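Local coordinates for protein BCAM1869 (Burkholderia cenocepacia, PDB 4O2H) that probably acts as a regulator of transcription in quorum sensing, as an RsaM homologue with a novel fold that associates with itself, at residues 33-39 against 59-65. Numbering follows the deposited sequence.
Sequences LDHVASG and GYTEWHR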
loop_
_atom_site.group_PDB
_atom_site.type_symbol
_atom_site.label_atom_id
_atom_site.label_comp_id
_atom_site.label_asym_id
_atom_site.label_seq_id
_atom_site.Cartn_x
_atom_site.Cartn_y
_atom_site.Cartn_z
ATOM N N LEU A 33 -3.344 12.384 -10.345
ATOM C CA LEU A 33 -3.438 11.246 -9.427
ATOM C C LEU A 33 -4.625 11.385 -8.491
ATOM O O LEU A 33 -4.956 12.490 -8.065
ATOM C CB LEU A 33 -2.172 11.062 -8.597
ATOM C CG LEU A 33 -0.951 10.633 -9.323
ATOM C CD1 LEU A 33 0.255 10.919 -8.506
ATOM C CD2 LEU A 33 -1.018 9.167 -9.739
ATOM N N ASP A 34 -5.266 10.243 -8.196
ATOM C CA ASP A 34 -6.404 10.121 -7.305
ATOM C C ASP A 34 -6.032 9.240 -6.150
ATOM O O ASP A 34 -5.270 8.292 -6.337
ATOM C CB ASP A 34 -7.604 9.512 -8.047
ATOM C CG ASP A 34 -8.033 10.289 -9.270
ATOM O OD1 ASP A 34 -8.130 11.538 -9.179
ATOM O OD2 ASP A 34 -8.290 9.644 -10.322
ATOM N N HIS A 35 -6.536 9.564 -4.958
ATOM C CA HIS A 35 -6.324 8.781 -3.745
ATOM C C HIS A 35 -7.104 7.475 -3.871
ATOM O O HIS A 35 -8.258 7.494 -4.266
ATOM C CB HIS A 35 -6.764 9.563 -2.481
ATOM C CG HIS A 35 -6.844 8.710 -1.243
ATOM N ND1 HIS A 35 -7.984 7.978 -0.945
ATOM C CD2 HIS A 35 -5.899 8.435 -0.317
ATOM C CE1 HIS A 35 -7.707 7.323 0.168
ATOM N NE2 HIS A 35 -6.474 7.581 0.593
ATOM N N VAL A 36 -6.489 6.362 -3.470
ATOM C CA VAL A 36 -7.091 5.023 -3.528
ATOM C C VAL A 36 -7.244 4.516 -2.100
ATOM O O VAL A 36 -8.329 4.093 -1.725
ATOM C CB VAL A 36 -6.232 4.065 -4.405
ATOM C CG1 VAL A 36 -6.839 2.669 -4.500
ATOM C CG2 VAL A 36 -5.999 4.638 -5.811
ATOM N N ALA A 37 -6.163 4.541 -1.299
ATOM C CA ALA A 37 -6.229 4.013 0.063
ATOM C C ALA A 37 -5.130 4.568 0.920
ATOM O O ALA A 37 -4.069 4.914 0.448
ATOM C CB ALA A 37 -6.174 2.472 0.062
ATOM N N SER A 38 -5.425 4.685 2.197
ATOM C CA SER A 38 -4.539 5.171 3.241
ATOM C C SER A 38 -4.859 4.383 4.499
ATOM O O SER A 38 -5.990 3.953 4.683
ATOM C CB SER A 38 -4.732 6.669 3.457
ATOM O OG SER A 38 -4.377 7.455 2.329
ATOM N N GLY A 39 -3.861 4.159 5.326
ATOM C CA GLY A 39 -4.037 3.465 6.586
ATOM C C GLY A 39 -2.903 3.751 7.529
ATOM O O GLY A 39 -1.876 4.307 7.135
ATOM N N GLY A 59 1.798 6.048 8.492
ATOM C CA GLY A 59 1.106 5.052 7.696
ATOM C C GLY A 59 1.503 5.068 6.252
ATOM O O GLY A 59 2.476 5.720 5.857
ATOM N N TYR A 60 0.686 4.379 5.468
ATOM C CA TYR A 60 0.802 4.194 4.044
ATOM C C TYR A 60 -0.329 4.949 3.335
ATOM O O TYR A 60 -1.352 5.300 3.933
ATOM C CB TYR A 60 0.766 2.676 3.704
ATOM C CG TYR A 60 -0.635 2.089 3.689
ATOM C CD1 TYR A 60 -1.430 2.154 2.545
ATOM C CD2 TYR A 60 -1.182 1.500 4.832
ATOM C CE1 TYR A 60 -2.737 1.667 2.540
ATOM C CE2 TYR A 60 -2.477 0.969 4.824
ATOM C CZ TYR A 60 -3.262 1.093 3.685
ATOM O OH TYR A 60 -4.552 0.622 3.656
ATOM N N THR A 61 -0.116 5.192 2.055
ATOM C CA THR A 61 -1.095 5.761 1.144
ATOM C C THR A 61 -0.748 5.257 -0.255
ATOM O O THR A 61 0.418 5.027 -0.552
ATOM C CB THR A 61 -1.228 7.265 1.272
ATOM O OG1 THR A 61 -2.337 7.672 0.469
ATOM C CG2 THR A 61 0.050 8.006 0.912
ATOM N N GLU A 62 -1.799 4.981 -1.036
ATOM C CA GLU A 62 -1.820 4.479 -2.403
ATOM C C GLU A 62 -2.686 5.384 -3.278
ATOM O O GLU A 62 -3.811 5.690 -2.913
ATOM C CB GLU A 62 -2.337 3.021 -2.455
ATOM C CG GLU A 62 -1.327 2.017 -1.921
ATOM C CD GLU A 62 0.061 2.040 -2.551
ATOM O OE1 GLU A 62 0.238 2.519 -3.700
ATOM O OE2 GLU A 62 0.977 1.516 -1.885
ATOM N N TRP A 63 -2.117 5.840 -4.404
ATOM C CA TRP A 63 -2.710 6.771 -5.360
ATOM C C TRP A 63 -2.555 6.188 -6.766
ATOM O O TRP A 63 -1.695 5.333 -6.995
ATOM C CB TRP A 63 -2.017 8.172 -5.247
ATOM C CG TRP A 63 -2.337 8.927 -3.967
ATOM C CD1 TRP A 63 -2.181 8.481 -2.686
ATOM C CD2 TRP A 63 -2.990 10.205 -3.873
ATOM N NE1 TRP A 63 -2.671 9.405 -1.797
ATOM C CE2 TRP A 63 -3.168 10.483 -2.500
ATOM C CE3 TRP A 63 -3.392 11.169 -4.819
ATOM C CZ2 TRP A 63 -3.704 11.702 -2.041
ATOM C CZ3 TRP A 63 -3.963 12.366 -4.368
ATOM C CH2 TRP A 63 -4.138 12.611 -2.997
ATOM N N HIS A 64 -3.432 6.575 -7.685
ATOM C CA HIS A 64 -3.328 6.030 -9.038
ATOM C C HIS A 64 -3.918 6.994 -10.074
ATOM O O HIS A 64 -4.656 7.925 -9.749
ATOM C CB HIS A 64 -3.938 4.585 -9.149
ATOM C CG HIS A 64 -5.448 4.463 -9.155
ATOM N ND1 HIS A 64 -6.069 3.206 -9.223
ATOM C CD2 HIS A 64 -6.417 5.418 -9.090
ATOM C CE1 HIS A 64 -7.374 3.442 -9.186
ATOM N NE2 HIS A 64 -7.639 4.755 -9.118
ATOM N N ARG A 65 -3.529 6.780 -11.318
ATOM C CA ARG A 65 -4.076 7.440 -12.501
ATOM C C ARG A 65 -4.594 6.332 -13.340
ATOM O O ARG A 65 -3.811 5.449 -13.753
ATOM C CB ARG A 65 -3.085 8.321 -13.262
ATOM C CG ARG A 65 -3.799 8.932 -14.474
ATOM C CD ARG A 65 -2.890 9.499 -15.530
ATOM N NE ARG A 65 -1.946 8.534 -16.089
ATOM C CZ ARG A 65 -0.989 8.872 -16.941
ATOM N NH1 ARG A 65 -0.857 10.130 -17.336
ATOM N NH2 ARG A 65 -0.166 7.959 -17.415
#
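Val36 N and Ala37 N both donate to Glu62 O, at 2.8 Å and 3.1 Å, the first in the carbonyl plane and the second tilted from it, so one acceptor serves two consecutive amides. Glu62 N closes the ring by donating to Ala37 O at 2.7 Å. Asp34 with His64 and Gly39 with Tyr60 are likewise hydrogen-bonded pairs, each amide meeting its partner's carbonyl.

Val36 and Ala37 together face the single residue Glu62, a classic beta bulge in strand 34-40, and the shared carbonyl follows from it. This is an outermost strand, within this chain, of a four-stranded antiparallel sheet, where it pairs with strand 55-65. In the bulge the side chain of Val36 points toward the neighbouring strand, and its CG2 sits over the centre of the His64 ring, 3.4 Å from the centroid, a CH-pi contact. With CG between backbone N and carbonyl carbon (chi1 75°), that ring stands up beside Val36, while its ND1 bonds to the hydroxyl of Tyr73.

On the face of His35, Ser38, Thr61 and Trp63, two hydroxyls link the His35 and Trp63 rings by hydrogen bonds. Ser38 OG is hydrogen-bonded to His35 NE2 (2.7 Å) and to Thr61 OG1 (2.8 Å), and Trp63 NE1 donates to that same OG1, which lies in the indole plane. Short hydroxyl side chains suit this spot, since each can both give and accept under the cover of helix 128-138. His35 turns its edge to the Trp63 face, planes at 87°.

Across the sheet, Gly39 leaves room for the Tyr60 ring, whose CE2 comes within 3.4 Å of Gly39 CA. Glu62 bends away on this side to a salt bridge with Arg97.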